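Local atomic coordinates of chitosanase (Bacillus subtilis subsp. subtilis str. 168, PDB entry 7C6C), a protein that hydrolyses internal beta-(1->4) linkages between D-glucosamine units of partly acetylated chitosan, and probably aids defence against fungi by degrading their cell walls. Residues Leu181-Met193 against Trp204-Ala218. Numbering follows the deposited sequence.
Sequences LNKFLDVRYDDLM and WRESVARVDVLRSIA. With LMR ((2S)-2-hydroxybutanedioic acid), chain B.
Val211 is the knob of this contact, seated in a hole formed by Leu185, Arg188, Tyr189 and Leu192. Its two methyls divide the work: CG1 lies against the backbone of the facing helix, 3.5 Å from Leu185 O, whereas CG2 reaches Leu192 CD1. Leu192 continues the apolar seam, setting CD2 against the Trp204 indole, 3.7 Å from Trp204 CD2, and CB against Val208 CG1. Val208 CG1 also touches Met193 SD at 3.6 Å.

Polar clasps close both ends. Arg205 NE meets Met193 O at 2.6 Å in a nearly straight bond (163°) lying in the guanidinium plane, with a weaker bond from NH1. At the other end the Arg215 chain bends at chi3 (-58°), laying one guanidinium face over Leu185 CB. Arg215 NH2 makes a salt bridge to Asp186 OD1 (2.8 Å), its hydrogen bond being weak because it is bent, and Arg215 NH1 bonds to Asn182 O from the face of that carbonyl opposite Asp186 N.

On the buried side the guanidinium groups of Arg188 and Arg210 come together, Arg188 NH2 lying 3.3 Å from Arg210 NE, two donors that are not bonded to each other. Asp142 forms salt bridges with both, which probably offsets their like charge; Gln146 also binds Arg188, and Arg210 pairs with Glu19, the predicted proton donor. The segments 181-193 and 209-218 thus form an antiparallel helix pair (168°) in the mainly helical, lysozyme-related GH46 fold, with an arginine-carboxylate network leading from its inner side toward the probable active site.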
loop_
_atom_site.group_PDB
_atom_site.type_symbol
_atom_site.label_atom_id
_atom_site.label_comp_id
_atom_site.label_asym_id
_atom_site.label_seq_id
_atom_site.Cartn_x
_atom_site.Cartn_y
_atom_site.Cartn_z
ATOM N N LEU A 181 -7.716 9.326 -14.475
ATOM C CA LEU A 181 -7.834 8.518 -13.266
ATOM C C LEU A 181 -8.825 7.378 -13.453
ATOM O O LEU A 181 -8.613 6.277 -12.937
ATOM C CB LEU A 181 -8.225 9.395 -12.079
ATOM C CG LEU A 181 -8.212 8.697 -10.715
ATOM C CD1 LEU A 181 -6.802 8.239 -10.357
ATOM C CD2 LEU A 181 -8.794 9.619 -9.651
ATOM N N ASN A 182 -9.915 7.611 -14.188
ATOM C CA ASN A 182 -10.838 6.515 -14.465
ATOM C C ASN A 182 -10.153 5.412 -15.262
ATOM O O ASN A 182 -10.357 4.221 -14.995
ATOM C CB ASN A 182 -12.076 7.031 -15.190
ATOM C CG ASN A 182 -12.981 7.829 -14.281
ATOM O OD1 ASN A 182 -12.994 7.625 -13.069
ATOM N ND2 ASN A 182 -13.746 8.741 -14.861
ATOM N N LYS A 183 -9.312 5.789 -16.226
ATOM C CA LYS A 183 -8.565 4.784 -16.970
ATOM C C LYS A 183 -7.542 4.088 -16.081
ATOM O O LYS A 183 -7.324 2.878 -16.214
ATOM C CB LYS A 183 -7.902 5.411 -18.196
ATOM C CG LYS A 183 -8.886 6.116 -19.119
ATOM C CD LYS A 183 -8.767 5.645 -20.563
ATOM C CE LYS A 183 -9.749 6.384 -21.471
ATOM N NZ LYS A 183 -10.067 5.625 -22.716
ATOM N N PHE A 184 -6.910 4.831 -15.165
ATOM C CA PHE A 184 -5.982 4.215 -14.224
ATOM C C PHE A 184 -6.682 3.161 -13.378
ATOM O O PHE A 184 -6.148 2.066 -13.166
ATOM C CB PHE A 184 -5.360 5.279 -13.320
ATOM C CG PHE A 184 -4.276 4.742 -12.427
ATOM C CD1 PHE A 184 -4.578 4.183 -11.195
ATOM C CD2 PHE A 184 -2.951 4.762 -12.839
ATOM C CE1 PHE A 184 -3.578 3.670 -10.391
ATOM C CE2 PHE A 184 -1.949 4.258 -12.034
ATOM C CZ PHE A 184 -2.264 3.711 -10.811
ATOM N N LEU A 185 -7.874 3.481 -12.875
ATOM C CA LEU A 185 -8.615 2.515 -12.072
ATOM C C LEU A 185 -8.963 1.276 -12.893
ATOM O O LEU A 185 -8.910 0.152 -12.383
ATOM C CB LEU A 185 -9.849 3.182 -11.459
ATOM C CG LEU A 185 -9.530 4.237 -10.390
ATOM C CD1 LEU A 185 -10.752 5.101 -10.095
ATOM C CD2 LEU A 185 -9.035 3.571 -9.116
ATOM N N ASP A 186 -9.287 1.459 -14.180
ATOM C CA ASP A 186 -9.518 0.322 -15.068
ATOM C C ASP A 186 -8.263 -0.534 -15.210
ATOM O O ASP A 186 -8.323 -1.769 -15.144
ATOM C CB ASP A 186 -9.930 0.819 -16.454
ATOM C CG ASP A 186 -11.325 1.393 -16.487
ATOM O OD1 ASP A 186 -12.082 1.215 -15.511
ATOM O OD2 ASP A 186 -11.667 2.010 -17.520
ATOM N N VAL A 187 -7.119 0.114 -15.443
ATOM C CA VAL A 187 -5.856 -0.598 -15.599
ATOM C C VAL A 187 -5.511 -1.350 -14.321
ATOM O O VAL A 187 -5.074 -2.507 -14.358
ATOM C CB VAL A 187 -4.750 0.394 -16.007
ATOM C CG1 VAL A 187 -3.371 -0.221 -15.819
ATOM C CG2 VAL A 187 -4.948 0.850 -17.451
ATOM N N ARG A 188 -5.706 -0.710 -13.169
ATOM C CA ARG A 188 -5.411 -1.380 -11.909
ATOM C C ARG A 188 -6.340 -2.564 -11.679
ATOM O O ARG A 188 -5.893 -3.631 -11.245
ATOM C CB ARG A 188 -5.481 -0.391 -10.747
ATOM C CG ARG A 188 -5.087 -1.026 -9.433
ATOM C CD ARG A 188 -4.962 -0.011 -8.315
ATOM N NE ARG A 188 -4.555 -0.677 -7.086
ATOM C CZ ARG A 188 -4.696 -0.164 -5.869
ATOM N NH1 ARG A 188 -5.229 1.044 -5.711
ATOM N NH2 ARG A 188 -4.308 -0.870 -4.810
ATOM N N TYR A 189 -7.635 -2.398 -11.961
ATOM C CA TYR A 189 -8.567 -3.516 -11.848
ATOM C C TYR A 189 -8.095 -4.702 -12.678
ATOM O O TYR A 189 -8.076 -5.843 -12.203
ATOM C CB TYR A 189 -9.962 -3.080 -12.300
ATOM C CG TYR A 189 -10.974 -4.201 -12.284
ATOM C CD1 TYR A 189 -11.705 -4.483 -11.138
ATOM C CD2 TYR A 189 -11.191 -4.990 -13.409
ATOM C CE1 TYR A 189 -12.627 -5.510 -11.112
ATOM C CE2 TYR A 189 -12.110 -6.022 -13.390
ATOM C CZ TYR A 189 -12.826 -6.274 -12.239
ATOM O OH TYR A 189 -13.745 -7.297 -12.203
ATOM N N ASP A 190 -7.721 -4.446 -13.932
ATOM C CA ASP A 190 -7.268 -5.524 -14.804
ATOM C C ASP A 190 -6.029 -6.200 -14.237
ATOM O O ASP A 190 -5.883 -7.424 -14.323
ATOM C CB ASP A 190 -6.980 -4.979 -16.202
ATOM C CG ASP A 190 -8.240 -4.584 -16.949
ATOM O OD1 ASP A 190 -9.340 -5.030 -16.557
ATOM O OD2 ASP A 190 -8.123 -3.833 -17.937
ATOM N N ASP A 191 -5.128 -5.420 -13.645
ATOM C CA ASP A 191 -3.913 -6.006 -13.093
ATOM C C ASP A 191 -4.207 -6.853 -11.861
ATOM O O ASP A 191 -3.587 -7.905 -11.663
ATOM C CB ASP A 191 -2.905 -4.910 -12.762
ATOM C CG ASP A 191 -1.561 -5.471 -12.388
ATOM O OD1 ASP A 191 -0.962 -6.114 -13.270
ATOM O OD2 ASP A 191 -1.116 -5.292 -11.236
ATOM N N LEU A 192 -5.148 -6.411 -11.023
ATOM C CA LEU A 192 -5.511 -7.184 -9.839
ATOM C C LEU A 192 -6.203 -8.485 -10.218
ATOM O O LEU A 192 -6.047 -9.495 -9.524
ATOM C CB LEU A 192 -6.404 -6.354 -8.916
ATOM C CG LEU A 192 -5.727 -5.164 -8.237
ATOM C CD1 LEU A 192 -6.769 -4.317 -7.524
ATOM C CD2 LEU A 192 -4.635 -5.631 -7.279
ATOM N N MET A 193 -6.963 -8.480 -11.314
ATOM C CA MET A 193 -7.678 -9.676 -11.743
ATOM C C MET A 193 -6.763 -10.682 -12.420
ATOM O O MET A 193 -6.991 -11.888 -12.307
ATOM C CB MET A 193 -8.827 -9.283 -12.677
ATOM C CG MET A 193 -9.940 -8.575 -11.927
ATOM S SD MET A 193 -10.801 -9.612 -10.730
ATOM C CE MET A 193 -11.865 -10.561 -11.816
ATOM N N TRP A 204 -5.051 -10.914 -4.774
ATOM C CA TRP A 204 -5.351 -9.674 -5.479
ATOM C C TRP A 204 -6.756 -9.690 -6.068
ATOM O O TRP A 204 -7.436 -8.660 -6.087
ATOM C CB TRP A 204 -4.293 -9.397 -6.541
ATOM C CG TRP A 204 -3.069 -8.762 -5.965
ATOM C CD1 TRP A 204 -2.742 -8.650 -4.639
ATOM C CD2 TRP A 204 -2.023 -8.122 -6.694
ATOM N NE1 TRP A 204 -1.548 -7.985 -4.507
ATOM C CE2 TRP A 204 -1.089 -7.646 -5.755
ATOM C CE3 TRP A 204 -1.787 -7.905 -8.058
ATOM C CZ2 TRP A 204 0.067 -6.968 -6.133
ATOM C CZ3 TRP A 204 -0.648 -7.224 -8.431
ATOM C CH2 TRP A 204 0.275 -6.774 -7.474
ATOM N N ARG A 205 -7.220 -10.856 -6.494
ATOM C CA ARG A 205 -8.571 -10.960 -7.033
ATOM C C ARG A 205 -9.591 -10.607 -5.949
ATOM O O ARG A 205 -10.623 -10.018 -6.234
ATOM C CB ARG A 205 -8.823 -12.356 -7.622
ATOM C CG ARG A 205 -8.306 -12.492 -9.048
ATOM C CD ARG A 205 -8.304 -13.925 -9.577
ATOM N NE ARG A 205 -7.570 -13.991 -10.842
ATOM C CZ ARG A 205 -6.945 -15.069 -11.315
ATOM N NH1 ARG A 205 -6.307 -15.003 -12.473
ATOM N NH2 ARG A 205 -6.965 -16.214 -10.650
ATOM N N GLU A 206 -9.285 -10.954 -4.703
ATOM C CA GLU A 206 -10.162 -10.646 -3.584
ATOM C C GLU A 206 -10.074 -9.193 -3.142
ATOM O O GLU A 206 -10.832 -8.793 -2.255
ATOM C CB GLU A 206 -9.850 -11.569 -2.400
ATOM C CG GLU A 206 -10.723 -12.811 -2.347
ATOM C CD GLU A 206 -12.197 -12.477 -2.192
ATOM O OE1 GLU A 206 -12.939 -12.582 -3.191
ATOM O OE2 GLU A 206 -12.613 -12.102 -1.073
ATOM N N SER A 207 -9.179 -8.404 -3.737
ATOM C CA SER A 207 -8.950 -7.022 -3.341
ATOM C C SER A 207 -9.527 -6.014 -4.325
ATOM O O SER A 207 -9.411 -4.808 -4.083
ATOM C CB SER A 207 -7.448 -6.760 -3.190
ATOM O OG SER A 207 -6.842 -6.579 -4.456
ATOM N N VAL A 208 -10.142 -6.467 -5.423
ATOM C CA VAL A 208 -10.566 -5.549 -6.476
ATOM C C VAL A 208 -11.590 -4.539 -5.988
ATOM O O VAL A 208 -11.735 -3.476 -6.596
ATOM C CB VAL A 208 -11.080 -6.298 -7.728
ATOM C CG1 VAL A 208 -9.968 -7.114 -8.348
ATOM C CG2 VAL A 208 -12.283 -7.174 -7.379
ATOM N N ALA A 209 -12.307 -4.840 -4.902
ATOM C CA ALA A 209 -13.312 -3.904 -4.408
ATOM C C ALA A 209 -12.714 -2.541 -4.080
ATOM O O ALA A 209 -13.429 -1.537 -4.129
ATOM C CB ALA A 209 -14.040 -4.477 -3.193
ATOM N N ARG A 210 -11.422 -2.476 -3.737
ATOM C CA ARG A 210 -10.830 -1.175 -3.429
ATOM C C ARG A 210 -10.879 -0.244 -4.628
ATOM O O ARG A 210 -11.030 0.974 -4.463
ATOM C CB ARG A 210 -9.409 -1.333 -2.875
ATOM C CG ARG A 210 -8.352 -1.771 -3.877
ATOM C CD ARG A 210 -7.251 -2.559 -3.188
ATOM N NE ARG A 210 -6.395 -1.725 -2.346
ATOM C CZ ARG A 210 -5.552 -2.225 -1.447
ATOM N NH1 ARG A 210 -5.508 -3.536 -1.248
ATOM N NH2 ARG A 210 -4.762 -1.427 -0.744
ATOM N N VAL A 211 -10.780 -0.795 -5.840
ATOM C CA VAL A 211 -10.899 0.031 -7.038
ATOM C C VAL A 211 -12.280 0.674 -7.105
ATOM O O VAL A 211 -12.412 1.868 -7.405
ATOM C CB VAL A 211 -10.580 -0.791 -8.302
ATOM C CG1 VAL A 211 -10.897 0.027 -9.546
ATOM C CG2 VAL A 211 -9.122 -1.216 -8.301
ATOM N N ASP A 212 -13.331 -0.096 -6.801
ATOM C CA ASP A 212 -14.678 0.462 -6.852
ATOM C C ASP A 212 -14.928 1.461 -5.730
ATOM O O ASP A 212 -15.647 2.443 -5.935
ATOM C CB ASP A 212 -15.730 -0.646 -6.840
ATOM C CG ASP A 212 -17.092 -0.149 -7.280
ATOM O OD1 ASP A 212 -17.206 0.356 -8.421
ATOM O OD2 ASP A 212 -18.049 -0.253 -6.489
ATOM N N VAL A 213 -14.354 1.245 -4.543
ATOM C CA VAL A 213 -14.502 2.232 -3.476
ATOM C C VAL A 213 -13.906 3.564 -3.911
ATOM O O VAL A 213 -14.506 4.631 -3.723
ATOM C CB VAL A 213 -13.875 1.719 -2.165
ATOM C CG1 VAL A 213 -13.852 2.826 -1.121
ATOM C CG2 VAL A 213 -14.639 0.516 -1.645
ATOM N N LEU A 214 -12.709 3.518 -4.504
ATOM C CA LEU A 214 -12.053 4.738 -4.956
ATOM C C LEU A 214 -12.825 5.379 -6.102
ATOM O O LEU A 214 -13.002 6.603 -6.134
ATOM C CB LEU A 214 -10.607 4.424 -5.354
ATOM C CG LEU A 214 -9.720 3.963 -4.188
ATOM C CD1 LEU A 214 -8.435 3.296 -4.709
ATOM C CD2 LEU A 214 -9.392 5.126 -3.240
ATOM N N ARG A 215 -13.320 4.566 -7.035
ATOM C CA ARG A 215 -14.120 5.109 -8.124
ATOM C C ARG A 215 -15.385 5.776 -7.608
ATOM O O ARG A 215 -15.829 6.778 -8.175
ATOM C CB ARG A 215 -14.453 4.015 -9.139
ATOM C CG ARG A 215 -14.738 4.591 -10.517
ATOM C CD ARG A 215 -15.255 3.568 -11.504
ATOM N NE ARG A 215 -14.349 2.439 -11.714
ATOM C CZ ARG A 215 -13.356 2.407 -12.604
ATOM N NH1 ARG A 215 -13.093 3.461 -13.373
ATOM N NH2 ARG A 215 -12.621 1.312 -12.726
ATOM N N SER A 216 -15.982 5.238 -6.538
ATOM C CA SER A 216 -17.195 5.846 -5.995
ATOM C C SER A 216 -16.934 7.249 -5.471
ATOM O O SER A 216 -17.817 8.110 -5.544
ATOM C CB SER A 216 -17.787 4.961 -4.900
ATOM O OG SER A 216 -18.325 3.768 -5.452
ATOM N N ILE A 217 -15.736 7.499 -4.932
ATOM C CA ILE A 217 -15.376 8.851 -4.516
ATOM C C ILE A 217 -15.328 9.776 -5.727
ATOM O O ILE A 217 -15.841 10.904 -5.695
ATOM C CB ILE A 217 -14.039 8.839 -3.748
ATOM C CG1 ILE A 217 -14.101 7.896 -2.538
ATOM C CG2 ILE A 217 -13.657 10.252 -3.339
ATOM C CD1 ILE A 217 -12.779 7.726 -1.831
ATOM N N ALA A 218 -14.723 9.300 -6.821
ATOM C CA ALA A 218 -14.705 10.070 -8.061
ATOM C C ALA A 218 -16.119 10.351 -8.552
ATOM O O ALA A 218 -16.417 11.461 -9.002
ATOM C CB ALA A 218 -13.919 9.312 -9.129
HETATM C C1 LMR B . -20.421 -2.727 -4.256
HETATM O O1A LMR B . -20.406 -2.601 -3.014
HETATM O O1B LMR B . -21.149 -2.034 -4.997
HETATM C C2 LMR B . -19.538 -3.757 -4.896
HETATM O O2 LMR B . -19.906 -3.881 -6.275
HETATM C C3 LMR B . -18.068 -3.350 -4.802
HETATM C C4 LMR B . -17.541 -3.505 -3.390
HETATM O O4A LMR B . -17.637 -4.625 -2.837
HETATM O O4B LMR B . -17.022 -2.514 -2.826
#